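PDB 1J3W: giding protein-mglB from Thermus thermophilus, which belongs to the Roadblock/LC7 family and may act, as its family is generally assigned, as a guanyl-nucleotide exchange factor and molecular adaptor linked to gliding motility. Local coordinates for residues E18-T23 with V41-E46; A32-R37 with D97-H102; G89-L94 with F109-P114. All blocks are in the same frame, centred on the assembly; numbering follows the deposited sequence.

Interaction 1 (E18-T23 with V41-E46)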
ATOM      1  N   GLU B  18       7.582   3.602 -30.341  1.00 14.50           N
ATOM      2  CA  GLU B  18       7.088   2.748 -31.411  1.00 15.53           C
ATOM      3  C   GLU B  18       6.380   1.528 -30.823  1.00 13.93           C
ATOM      4  O   GLU B  18       5.320   1.127 -31.308  1.00 15.01           O
ATOM      5  CB  GLU B  18       8.246   2.328 -32.319  1.00 17.44           C
ATOM      6  CG  GLU B  18       8.550   3.362 -33.394  1.00 23.79           C
ATOM      7  CD  GLU B  18       9.970   3.277 -33.911  1.00 26.08           C
ATOM      8  OE1 GLU B  18      10.535   2.162 -33.916  1.00 29.58           O
ATOM      9  OE2 GLU B  18      10.515   4.326 -34.323  1.00 28.55           O
ATOM     10  N   VAL B  19       6.955   0.948 -29.772  1.00 12.52           N
ATOM     11  CA  VAL B  19       6.333  -0.203 -29.129  1.00 11.46           C
ATOM     12  C   VAL B  19       4.974   0.211 -28.567  1.00 10.97           C
ATOM     13  O   VAL B  19       3.979  -0.495 -28.746  1.00 10.84           O
ATOM     14  CB  VAL B  19       7.194  -0.754 -27.973  1.00 12.49           C
ATOM     15  CG1 VAL B  19       6.427  -1.847 -27.233  1.00 13.83           C
ATOM     16  CG2 VAL B  19       8.504  -1.318 -28.515  1.00 15.34           C
ATOM     17  N   LEU B  20       4.923   1.362 -27.903  1.00 10.66           N
ATOM     18  CA  LEU B  20       3.664   1.820 -27.319  1.00  9.73           C
ATOM     19  C   LEU B  20       2.597   2.051 -28.378  1.00 10.19           C
ATOM     20  O   LEU B  20       1.447   1.647 -28.198  1.00  9.88           O
ATOM     21  CB  LEU B  20       3.874   3.101 -26.502  1.00  9.54           C
ATOM     22  CG  LEU B  20       4.792   2.985 -25.280  1.00 10.32           C
ATOM     23  CD1 LEU B  20       4.895   4.338 -24.612  1.00 12.16           C
ATOM     24  CD2 LEU B  20       4.257   1.949 -24.296  1.00 10.00           C
ATOM     25  N   GLU B  21       2.975   2.691 -29.481  1.00 10.23           N
ATOM     26  CA  GLU B  21       2.038   2.960 -30.563  1.00 12.57           C
ATOM     27  C   GLU B  21       1.505   1.671 -31.181  1.00 12.08           C
ATOM     28  O   GLU B  21       0.301   1.535 -31.416  1.00 12.47           O
ATOM     29  CB  GLU B  21       2.712   3.815 -31.640  1.00 14.30           C
ATOM     30  CG  GLU B  21       2.992   5.238 -31.189  1.00 20.59           C
ATOM     31  CD  GLU B  21       3.865   6.007 -32.160  1.00 23.94           C
ATOM     32  OE1 GLU B  21       3.956   7.246 -32.015  1.00 27.06           O
ATOM     33  OE2 GLU B  21       4.464   5.380 -33.059  1.00 26.65           O
ATOM     34  N   GLU B  22       2.404   0.731 -31.446  1.00 11.65           N
ATOM     35  CA  GLU B  22       2.015  -0.545 -32.034  1.00 12.74           C
ATOM     36  C   GLU B  22       1.102  -1.313 -31.085  1.00 12.06           C
ATOM     37  O   GLU B  22       0.127  -1.933 -31.510  1.00 12.01           O
ATOM     38  CB  GLU B  22       3.260  -1.381 -32.343  1.00 15.71           C
ATOM     39  CG  GLU B  22       4.165  -0.759 -33.399  1.00 22.04           C
ATOM     40  CD  GLU B  22       5.491  -1.483 -33.529  1.00 26.34           C
ATOM     41  OE1 GLU B  22       6.304  -1.086 -34.392  1.00 29.26           O
ATOM     42  OE2 GLU B  22       5.724  -2.446 -32.767  1.00 30.07           O
ATOM     43  N   THR B  23       1.411  -1.258 -29.793  1.00 10.17           N
ATOM     44  CA  THR B  23       0.612  -1.969 -28.802  1.00 10.03           C
ATOM     45  C   THR B  23      -0.815  -1.418 -28.745  1.00  9.53           C
ATOM     46  O   THR B  23      -1.773  -2.177 -28.595  1.00 10.40           O
ATOM     47  CB  THR B  23       1.291  -1.900 -27.425  1.00 10.35           C
ATOM     48  OG1 THR B  23       2.603  -2.477 -27.533  1.00 11.21           O
ATOM     49  CG2 THR B  23       0.506  -2.698 -26.388  1.00 10.88           C
ATOM     50  N   VAL B  41       6.825   9.182 -15.533  1.00 11.71           N
ATOM     51  CA  VAL B  41       6.421   8.700 -16.850  1.00 11.34           C
ATOM     52  C   VAL B  41       7.633   8.840 -17.766  1.00 12.49           C
ATOM     53  O   VAL B  41       8.153   9.943 -17.954  1.00 14.37           O
ATOM     54  CB  VAL B  41       5.254   9.519 -17.425  1.00 10.02           C
ATOM     55  CG1 VAL B  41       4.926   9.024 -18.827  1.00 12.79           C
ATOM     56  CG2 VAL B  41       4.027   9.383 -16.524  1.00 12.30           C
ATOM     57  N   LEU B  42       8.086   7.724 -18.324  1.00 11.67           N
ATOM     58  CA  LEU B  42       9.252   7.725 -19.202  1.00 13.78           C
ATOM     59  C   LEU B  42       8.864   7.953 -20.655  1.00 12.66           C
ATOM     60  O   LEU B  42       9.623   8.539 -21.424  1.00 14.47           O
ATOM     61  CB  LEU B  42      10.000   6.397 -19.070  1.00 15.10           C
ATOM     62  CG  LEU B  42      10.342   5.980 -17.635  1.00 18.22           C
ATOM     63  CD1 LEU B  42      11.154   4.697 -17.657  1.00 19.10           C
ATOM     64  CD2 LEU B  42      11.117   7.090 -16.945  1.00 20.31           C
ATOM     65  N   ALA B  43       7.682   7.474 -21.030  1.00 11.90           N
ATOM     66  CA  ALA B  43       7.164   7.630 -22.388  1.00 11.04           C
ATOM     67  C   ALA B  43       5.685   7.269 -22.346  1.00 11.19           C
ATOM     68  O   ALA B  43       5.274   6.408 -21.563  1.00 10.32           O
ATOM     69  CB  ALA B  43       7.898   6.704 -23.353  1.00 12.64           C
ATOM     70  N   HIS B  44       4.877   7.932 -23.165  1.00 10.35           N
ATOM     71  CA  HIS B  44       3.450   7.638 -23.192  1.00 10.10           C
ATOM     72  C   HIS B  44       2.849   7.976 -24.543  1.00 10.27           C
ATOM     73  O   HIS B  44       3.276   8.922 -25.203  1.00 11.84           O
ATOM     74  CB  HIS B  44       2.712   8.402 -22.085  1.00 10.94           C
ATOM     75  CG  HIS B  44       2.698   9.887 -22.270  1.00  9.83           C
ATOM     76  ND1 HIS B  44       1.754  10.535 -23.039  1.00 11.99           N
ATOM     77  CD2 HIS B  44       3.512  10.852 -21.781  1.00 12.68           C
ATOM     78  CE1 HIS B  44       1.986  11.835 -23.013  1.00 14.15           C
ATOM     79  NE2 HIS B  44       3.049  12.054 -22.258  1.00 12.02           N
ATOM     80  N   LYS B  45       1.870   7.177 -24.952  1.00 10.13           N
ATOM     81  CA  LYS B  45       1.173   7.382 -26.213  1.00  9.83           C
ATOM     82  C   LYS B  45      -0.303   7.096 -26.008  1.00  9.79           C
ATOM     83  O   LYS B  45      -0.676   6.245 -25.195  1.00  9.75           O
ATOM     84  CB  LYS B  45       1.752   6.476 -27.303  1.00 11.26           C
ATOM     85  CG  LYS B  45       3.136   6.922 -27.752  1.00 15.14           C
ATOM     86  CD  LYS B  45       3.075   8.301 -28.400  1.00 17.89           C
ATOM     87  CE  LYS B  45       4.443   8.968 -28.418  1.00 21.88           C
ATOM     88  NZ  LYS B  45       4.413  10.302 -29.092  1.00 24.40           N
ATOM     89  N   GLU B  46      -1.141   7.821 -26.738  1.00 10.10           N
ATOM     90  CA  GLU B  46      -2.584   7.666 -26.622  1.00 10.55           C
ATOM     91  C   GLU B  46      -3.178   7.320 -27.970  1.00 11.08           C
ATOM     92  O   GLU B  46      -2.671   7.752 -29.006  1.00 13.47           O
ATOM     93  CB  GLU B  46      -3.217   8.963 -26.112  1.00 12.02           C
ATOM     94  CG  GLU B  46      -2.742   9.408 -24.727  1.00 13.57           C
ATOM     95  CD  GLU B  46      -1.342   9.997 -24.732  1.00 15.61           C
ATOM     96  OE1 GLU B  46      -1.120  11.013 -25.430  1.00 17.97           O
ATOM     97  OE2 GLU B  46      -0.464   9.450 -24.033  1.00 13.43           O
TER
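The carbonyl oxygen Val19 O, next in the chain to the Leu20 that packs on Ala43 and Lys45, is gripped twice: Thr23 N and Thr23 OG1 reach it from opposite faces of its plane, the hydroxyl bond Thr23 OG1 to Val19 O measuring 2.7 Å. The 18-23 segment of the helix runs at 28° to strand 41-46. Leu20 points at the strand, and its CD1 lies 3.7 Å from Ala43 O and 4.0 Å from Ala43 CB. Nearer its root, Leu20 CB meets Lys45 CB and CG. The lysine chain is bent at chi2 (-64°), which carries it past Glu21 rather than straight out from the strand; Glu21 CG and Lys45 CG touch at 3.8 Å. On the far face of the strand, His44 ND1 donates to Glu46 OE2 on its syn side, and both residues pack on Leu56. Strand 41-46, an outermost strand of the sheet within its chain, is thus covered on one face by helix 10-27 and on the other by helix 56-69. Because no hydrogen bond crosses and Glu21 OE1 stays 4.3 Å from Lys45 NZ, too far for a salt bridge, carbon packing holds helix to strand, with attraction between the charges probably adding a little.

Interaction 2 (A32-R37 with D97-H102)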
ATOM      1  N   ALA B  32      -1.209   3.994 -23.352  1.00  8.04           N
ATOM      2  CA  ALA B  32      -0.077   3.118 -23.073  1.00  8.66           C
ATOM      3  C   ALA B  32       1.057   3.950 -22.502  1.00  9.21           C
ATOM      4  O   ALA B  32       1.394   5.006 -23.038  1.00 10.17           O
ATOM      5  CB  ALA B  32       0.374   2.424 -24.345  1.00 10.09           C
ATOM      6  N   LEU B  33       1.649   3.484 -21.409  1.00  8.49           N
ATOM      7  CA  LEU B  33       2.743   4.220 -20.794  1.00 10.39           C
ATOM      8  C   LEU B  33       3.835   3.311 -20.285  1.00 10.02           C
ATOM      9  O   LEU B  33       3.585   2.156 -19.937  1.00 10.25           O
ATOM     10  CB  LEU B  33       2.266   5.022 -19.580  1.00 14.01           C
ATOM     11  CG  LEU B  33       1.034   5.914 -19.553  1.00 15.20           C
ATOM     12  CD1 LEU B  33      -0.218   5.059 -19.396  1.00 12.33           C
ATOM     13  CD2 LEU B  33       1.159   6.868 -18.366  1.00 15.71           C
ATOM     14  N   LEU B  34       5.051   3.843 -20.255  1.00 10.41           N
ATOM     15  CA  LEU B  34       6.129   3.173 -19.629  1.00 10.77           C
ATOM     16  C   LEU B  34       6.554   4.078 -18.530  1.00 10.76           C
ATOM     17  O   LEU B  34       6.830   5.252 -18.732  1.00 11.30           O
ATOM     18  CB  LEU B  34       7.262   3.027 -20.644  1.00 10.64           C
ATOM     19  CG  LEU B  34       8.504   2.380 -20.031  1.00 12.88           C
ATOM     20  CD1 LEU B  34       8.298   0.894 -19.736  1.00 15.07           C
ATOM     21  CD2 LEU B  34       9.732   2.473 -20.934  1.00 15.35           C
ATOM     22  N   ILE B  35       6.518   3.566 -17.307  1.00 10.23           N
ATOM     23  CA  ILE B  35       6.836   4.377 -16.138  1.00 10.75           C
ATOM     24  C   ILE B  35       7.908   3.681 -15.318  1.00 12.30           C
ATOM     25  O   ILE B  35       8.114   2.480 -15.455  1.00 12.15           O
ATOM     26  CB  ILE B  35       5.583   4.590 -15.249  1.00 10.53           C
ATOM     27  CG1 ILE B  35       5.180   3.279 -14.562  1.00 12.02           C
ATOM     28  CG2 ILE B  35       4.420   5.082 -16.112  1.00 11.20           C
ATOM     29  CD1 ILE B  35       4.017   3.430 -13.598  1.00 12.42           C
ATOM     30  N   ASP B  36       8.617   4.428 -14.481  1.00 14.35           N
ATOM     31  CA  ASP B  36       9.620   3.771 -13.661  1.00 16.74           C
ATOM     32  C   ASP B  36       8.936   3.384 -12.365  1.00 17.80           C
ATOM     33  O   ASP B  36       7.832   3.851 -12.073  1.00 18.87           O
ATOM     34  CB  ASP B  36      10.857   4.663 -13.429  1.00 17.07           C
ATOM     35  CG  ASP B  36      10.601   5.846 -12.507  1.00 19.81           C
ATOM     36  OD1 ASP B  36      11.557   6.624 -12.305  1.00 25.90           O
ATOM     37  OD2 ASP B  36       9.485   6.016 -11.984  1.00 20.81           O
ATOM     38  N   ARG B  37       9.568   2.518 -11.584  1.00 19.18           N
ATOM     39  CA  ARG B  37       8.939   2.081 -10.350  1.00 21.05           C
ATOM     40  C   ARG B  37       8.751   3.195  -9.320  1.00 20.92           C
ATOM     41  O   ARG B  37       8.138   2.984  -8.275  1.00 24.25           O
ATOM     42  CB  ARG B  37       9.719   0.900  -9.765  1.00 19.82           C
ATOM     43  CG  ARG B  37       9.816  -0.280 -10.738  1.00 22.17           C
ATOM     44  CD  ARG B  37      10.338  -1.535 -10.052  1.00 20.21           C
ATOM     45  NE  ARG B  37       9.427  -1.977  -9.004  1.00 19.03           N
ATOM     46  CZ  ARG B  37       8.478  -2.897  -9.160  1.00 18.48           C
ATOM     47  NH1 ARG B  37       8.307  -3.498 -10.329  1.00 15.52           N
ATOM     48  NH2 ARG B  37       7.688  -3.208  -8.143  1.00 20.92           N
ATOM     49  N   ASP B  97       2.468  -4.605 -16.362  1.00  9.92           N
ATOM     50  CA  ASP B  97       3.419  -5.700 -16.445  1.00 10.70           C
ATOM     51  C   ASP B  97       4.828  -5.140 -16.316  1.00 12.77           C
ATOM     52  O   ASP B  97       5.115  -4.036 -16.774  1.00 13.59           O
ATOM     53  CB  ASP B  97       3.254  -6.446 -17.775  1.00 13.13           C
ATOM     54  CG  ASP B  97       4.012  -7.768 -17.810  1.00 17.16           C
ATOM     55  OD1 ASP B  97       4.290  -8.341 -16.733  1.00 19.70           O
ATOM     56  OD2 ASP B  97       4.314  -8.246 -18.920  1.00 24.15           O
ATOM     57  N   GLU B  98       5.698  -5.896 -15.661  1.00 12.81           N
ATOM     58  CA  GLU B  98       7.071  -5.464 -15.484  1.00 15.21           C
ATOM     59  C   GLU B  98       7.797  -5.369 -16.814  1.00 15.25           C
ATOM     60  O   GLU B  98       7.684  -6.257 -17.664  1.00 17.38           O
ATOM     61  CB  GLU B  98       7.825  -6.437 -14.573  1.00 17.94           C
ATOM     62  CG  GLU B  98       7.602  -6.210 -13.095  1.00 22.41           C
ATOM     63  CD  GLU B  98       8.479  -7.104 -12.238  1.00 24.43           C
ATOM     64  OE1 GLU B  98       9.682  -7.227 -12.546  1.00 29.19           O
ATOM     65  OE2 GLU B  98       7.967  -7.675 -11.255  1.00 28.36           O
ATOM     66  N   ALA B  99       8.533  -4.278 -16.990  1.00 15.56           N
ATOM     67  CA  ALA B  99       9.328  -4.060 -18.193  1.00 16.62           C
ATOM     68  C   ALA B  99      10.750  -3.967 -17.659  1.00 18.45           C
ATOM     69  O   ALA B  99      11.327  -2.885 -17.562  1.00 19.84           O
ATOM     70  CB  ALA B  99       8.923  -2.760 -18.874  1.00 17.07           C
ATOM     71  N   GLY B 100      11.303  -5.117 -17.297  1.00 19.66           N
ATOM     72  CA  GLY B 100      12.638  -5.130 -16.741  1.00 20.30           C
ATOM     73  C   GLY B 100      12.518  -4.920 -15.246  1.00 20.76           C
ATOM     74  O   GLY B 100      11.413  -4.848 -14.706  1.00 21.66           O
ATOM     75  N   GLU B 101      13.650  -4.797 -14.569  1.00 21.56           N
ATOM     76  CA  GLU B 101      13.647  -4.627 -13.127  1.00 21.92           C
ATOM     77  C   GLU B 101      13.256  -3.249 -12.608  1.00 20.09           C
ATOM     78  O   GLU B 101      12.851  -3.121 -11.456  1.00 20.41           O
ATOM     79  CB  GLU B 101      15.023  -4.992 -12.567  1.00 26.39           C
ATOM     80  CG  GLU B 101      15.355  -6.466 -12.676  1.00 31.47           C
ATOM     81  CD  GLU B 101      14.360  -7.331 -11.929  1.00 34.75           C
ATOM     82  OE1 GLU B 101      14.220  -7.147 -10.701  1.00 36.75           O
ATOM     83  OE2 GLU B 101      13.717  -8.192 -12.568  1.00 37.75           O
ATOM     84  N   HIS B 102      13.352  -2.222 -13.444  1.00 18.06           N
ATOM     85  CA  HIS B 102      13.051  -0.878 -12.966  1.00 17.48           C
ATOM     86  C   HIS B 102      11.944  -0.104 -13.659  1.00 16.70           C
ATOM     87  O   HIS B 102      11.805   1.098 -13.432  1.00 17.21           O
ATOM     88  CB  HIS B 102      14.325  -0.032 -12.995  1.00 21.23           C
ATOM     89  CG  HIS B 102      15.492  -0.679 -12.319  1.00 24.30           C
ATOM     90  ND1 HIS B 102      16.371  -1.508 -12.981  1.00 28.95           N
ATOM     91  CD2 HIS B 102      15.906  -0.645 -11.029  1.00 27.63           C
ATOM     92  CE1 HIS B 102      17.276  -1.957 -12.130  1.00 28.47           C
ATOM     93  NE2 HIS B 102      17.016  -1.449 -10.939  1.00 28.69           N
TER
HETATM   94  O   HOH W   1       9.699  -3.546 -12.855  1.00 15.54           O
HETATM   95  O   HOH W   2       6.149  -5.418 -10.395  1.00 27.23           O
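The backbones of 32-37 and 97-102 meet closely at one end, where Arg37 N donates to His102 O over 3.2 Å with a 148° angle at the hydrogen, approaching from above the carbonyl plane rather than along a lone pair. The same oxygen receives a CA-H...O contact from Asp36 CA. Arg37 then lays its aliphatic part along the loop: CG rests on the His102 carbonyl, and Arg37 CD comes within 3.3 Å of Glu101 O. A bend at chi3 (63°) turns the guanidinium from there toward Glu98, so that Arg37 NH1 lies 3.9 Å from Glu98 CG, near the guanidinium plane. The two charged groups do not bond directly. Two waters in the plane of the guanidinium accept hydrogen bonds from Arg37 NH1; water 1 donates in turn to Gly100 O, while water 2 also lies 3.0 Å from Glu98 OE2 and probably bridges to it. Strands 31-36 and 93-98 are not neighbours in the antiparallel sheet; strand 103-109 runs between them, paired to the first through Leu33 with Val106 and Ile35 with Leu104. The loop 99-102, which joins 93-98 to that middle strand, reaches back across, and the Arg37-His102 bond continues the same pairing beyond the strand end. Glu98 OE2 also makes a salt bridge with Arg81, whose NH2 bonds Glu101 O, so two arginines gather about this carboxylate and carbonyl. Deeper in, Leu34 CG stands anti to the backbone N (chi1 177°), and its CD1 meets Ala99 CB at 3.8 Å. Asp36 turns its carboxylate to Phe40 N and Ser5 N, while its CB stays beside His102 O.

Interaction 3 (G89-L94 with F109-P114)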
ATOM      1  N   GLY B  89     -12.845  -3.032 -14.033  1.00 12.13           N
ATOM      2  CA  GLY B  89     -14.035  -2.384 -13.513  1.00 14.32           C
ATOM      3  C   GLY B  89     -15.194  -2.801 -14.403  1.00 15.56           C
ATOM      4  O   GLY B  89     -15.097  -3.794 -15.125  1.00 17.51           O
ATOM      5  N   GLU B  90     -16.290  -2.050 -14.367  1.00 16.66           N
ATOM      6  CA  GLU B  90     -17.450  -2.372 -15.189  1.00 19.24           C
ATOM      7  C   GLU B  90     -17.161  -2.093 -16.655  1.00 18.67           C
ATOM      8  O   GLU B  90     -17.567  -2.855 -17.533  1.00 20.97           O
ATOM      9  CB  GLU B  90     -18.658  -1.546 -14.742  1.00 21.16           C
ATOM     10  CG  GLU B  90     -19.254  -1.969 -13.406  1.00 29.25           C
ATOM     11  CD  GLU B  90     -20.127  -3.207 -13.520  1.00 33.23           C
ATOM     12  OE1 GLU B  90     -19.617  -4.269 -13.935  1.00 36.87           O
ATOM     13  OE2 GLU B  90     -21.331  -3.115 -13.196  1.00 36.87           O
ATOM     14  N   ARG B  91     -16.451  -1.001 -16.912  1.00 19.02           N
ATOM     15  CA  ARG B  91     -16.123  -0.609 -18.275  1.00 20.65           C
ATOM     16  C   ARG B  91     -14.620  -0.477 -18.495  1.00 18.78           C
ATOM     17  O   ARG B  91     -14.084  -0.957 -19.496  1.00 21.30           O
ATOM     18  CB  ARG B  91     -16.796   0.727 -18.598  1.00 23.44           C
ATOM     19  CG  ARG B  91     -18.310   0.714 -18.438  1.00 29.53           C
ATOM     20  CD  ARG B  91     -18.896   2.114 -18.562  1.00 33.03           C
ATOM     21  NE  ARG B  91     -18.490   2.985 -17.460  1.00 36.72           N
ATOM     22  CZ  ARG B  91     -18.841   2.804 -16.190  1.00 38.20           C
ATOM     23  NH1 ARG B  91     -19.612   1.778 -15.852  1.00 39.77           N
ATOM     24  NH2 ARG B  91     -18.424   3.648 -15.256  1.00 39.76           N
ATOM     25  N   MET B  92     -13.946   0.168 -17.548  1.00 15.17           N
ATOM     26  CA  MET B  92     -12.510   0.404 -17.640  1.00 13.96           C
ATOM     27  C   MET B  92     -11.652  -0.677 -16.997  1.00 13.85           C
ATOM     28  O   MET B  92     -12.020  -1.248 -15.971  1.00 14.41           O
ATOM     29  CB  MET B  92     -12.154   1.740 -16.987  1.00 14.41           C
ATOM     30  CG  MET B  92     -12.864   2.952 -17.565  1.00 17.71           C
ATOM     31  SD  MET B  92     -12.617   3.127 -19.333  1.00 21.44           S
ATOM     32  CE  MET B  92     -10.889   3.405 -19.416  1.00 20.60           C
ATOM     33  N   GLY B  93     -10.497  -0.924 -17.609  1.00 11.03           N
ATOM     34  CA  GLY B  93      -9.555  -1.908 -17.112  1.00 11.54           C
ATOM     35  C   GLY B  93      -8.136  -1.365 -17.128  1.00  9.70           C
ATOM     36  O   GLY B  93      -7.822  -0.395 -17.833  1.00  9.47           O
ATOM     37  N   LEU B  94      -7.276  -2.004 -16.345  1.00  9.32           N
ATOM     38  CA  LEU B  94      -5.881  -1.612 -16.230  1.00  9.69           C
ATOM     39  C   LEU B  94      -4.997  -2.850 -16.284  1.00 10.59           C
ATOM     40  O   LEU B  94      -5.235  -3.821 -15.569  1.00 11.13           O
ATOM     41  CB  LEU B  94      -5.669  -0.882 -14.898  1.00 12.04           C
ATOM     42  CG  LEU B  94      -4.278  -0.372 -14.529  1.00 15.17           C
ATOM     43  CD1 LEU B  94      -3.899   0.777 -15.441  1.00 17.74           C
ATOM     44  CD2 LEU B  94      -4.281   0.090 -13.075  1.00 15.72           C
ATOM     45  N   PHE B 109      -7.564   0.441 -20.740  1.00  9.31           N
ATOM     46  CA  PHE B 109      -8.456   0.035 -21.815  1.00  9.56           C
ATOM     47  C   PHE B 109      -9.913   0.024 -21.401  1.00 11.71           C
ATOM     48  O   PHE B 109     -10.231   0.081 -20.213  1.00 13.05           O
ATOM     49  CB  PHE B 109      -8.034  -1.356 -22.321  1.00 11.56           C
ATOM     50  CG  PHE B 109      -8.081  -2.442 -21.267  1.00 10.91           C
ATOM     51  CD1 PHE B 109      -9.224  -3.222 -21.097  1.00 12.10           C
ATOM     52  CD2 PHE B 109      -6.979  -2.689 -20.444  1.00 12.18           C
ATOM     53  CE1 PHE B 109      -9.270  -4.230 -20.125  1.00 13.85           C
ATOM     54  CE2 PHE B 109      -7.015  -3.691 -19.472  1.00 12.12           C
ATOM     55  CZ  PHE B 109      -8.158  -4.462 -19.310  1.00 13.14           C
ATOM     56  N   ASP B 110     -10.794  -0.009 -22.393  1.00 11.39           N
ATOM     57  CA  ASP B 110     -12.226  -0.069 -22.137  1.00 12.90           C
ATOM     58  C   ASP B 110     -12.778  -1.325 -22.805  1.00 13.63           C
ATOM     59  O   ASP B 110     -12.010  -2.220 -23.180  1.00 13.50           O
ATOM     60  CB  ASP B 110     -12.932   1.221 -22.611  1.00 13.48           C
ATOM     61  CG  ASP B 110     -12.806   1.470 -24.103  1.00 13.81           C
ATOM     62  OD1 ASP B 110     -12.889   2.648 -24.514  1.00 15.49           O
ATOM     63  OD2 ASP B 110     -12.646   0.507 -24.866  1.00 13.92           O
ATOM     64  N   GLU B 111     -14.096  -1.416 -22.939  1.00 15.01           N
ATOM     65  CA  GLU B 111     -14.705  -2.603 -23.529  1.00 17.80           C
ATOM     66  C   GLU B 111     -14.322  -2.882 -24.976  1.00 16.17           C
ATOM     67  O   GLU B 111     -14.511  -3.997 -25.459  1.00 17.36           O
ATOM     68  CB  GLU B 111     -16.233  -2.533 -23.422  1.00 21.40           C
ATOM     69  CG  GLU B 111     -16.830  -1.257 -23.979  1.00 27.20           C
ATOM     70  CD  GLU B 111     -17.149  -0.253 -22.896  1.00 30.90           C
ATOM     71  OE1 GLU B 111     -18.193  -0.422 -22.227  1.00 32.20           O
ATOM     72  OE2 GLU B 111     -16.354   0.693 -22.703  1.00 30.42           O
ATOM     73  N   THR B 112     -13.779  -1.889 -25.670  1.00 14.15           N
ATOM     74  CA  THR B 112     -13.409  -2.105 -27.064  1.00 14.18           C
ATOM     75  C   THR B 112     -12.045  -2.763 -27.246  1.00 13.65           C
ATOM     76  O   THR B 112     -11.618  -3.011 -28.372  1.00 14.69           O
ATOM     77  CB  THR B 112     -13.479  -0.798 -27.895  1.00 13.23           C
ATOM     78  OG1 THR B 112     -12.520   0.159 -27.426  1.00 14.07           O
ATOM     79  CG2 THR B 112     -14.877  -0.206 -27.805  1.00 15.56           C
ATOM     80  N   ALA B 113     -11.374  -3.059 -26.139  1.00 13.71           N
ATOM     81  CA  ALA B 113     -10.076  -3.729 -26.189  1.00 12.62           C
ATOM     82  C   ALA B 113     -10.269  -5.156 -25.683  1.00 13.48           C
ATOM     83  O   ALA B 113     -10.487  -5.375 -24.487  1.00 12.99           O
ATOM     84  CB  ALA B 113      -9.069  -2.999 -25.315  1.00 12.42           C
ATOM     85  N   PRO B 114     -10.211  -6.148 -26.584  1.00 13.07           N
ATOM     86  CA  PRO B 114     -10.388  -7.540 -26.151  1.00 14.21           C
ATOM     87  C   PRO B 114      -9.304  -7.873 -25.130  1.00 13.75           C
ATOM     88  O   PRO B 114      -8.123  -7.660 -25.393  1.00 13.15           O
ATOM     89  CB  PRO B 114     -10.223  -8.332 -27.448  1.00 14.96           C
ATOM     90  CG  PRO B 114     -10.625  -7.347 -28.514  1.00 14.92           C
ATOM     91  CD  PRO B 114      -9.984  -6.069 -28.035  1.00 13.45           C
TER
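A first torsion of 60° puts Phe109 CG between its own backbone N and carbonyl carbon, and the ring folds over the backbone of Gly93 across the strand pair. Gly93 CA lies 3.8 Å from the ring centroid, 17° off the normal, a CH-pi contact over the face, while Gly93 C sits above the ring nearer its rim. Any CB on Gly93 would collide with Phe109 CZ. The two residues form a hydrogen-bonded antiparallel pair, with Gly93 N to Phe109 O at 2.8 Å and Phe109 N to Gly93 O at 3.0 Å, where strands 93-98 and 103-109 of the Roadblock/LC7 sheet meet their loops. An alanine in place of Phe109 would probably leave Gly93 without its ring cover and open a gap beside Leu115 and Val118 of helix 115-135. Met92, bent at chi2 and chi3, curls back so that its CE comes 3.5 Å from Phe109 O and SD rests on Asp110 CB. Asp110 OD2 accepts from Thr112 N, an Asx turn, and from Thr112 OG1 at 2.6 Å, while Asp110 OD1 pairs with Arg30. Glu79 of a second subunit bonds the backbone N atoms of Glu90, Arg91 and Met92.

In the fold
All three contacts reach the same antiparallel sheet. Interactions 1 and 2 are 12 Å apart between centres and touch through adjoining strands: Leu42 N bonds Leu34 O at 2.8 Å and Leu34 N bonds Ala43 O at 2.9 Å, with Leu42 and Ala43 both facing Leu34 in a classic beta bulge. Interaction 3 is set apart, its centre about 20 Å from that of interaction 2 and about 18 Å from that of interaction 1, whose nearest atoms are about 8 Å from it. Strand 93-98 links it to interaction 2, which uses the strand's far end. Of the three, interaction 3 alone meets another subunit of the assembly; interactions 1 and 2 stay within the chain.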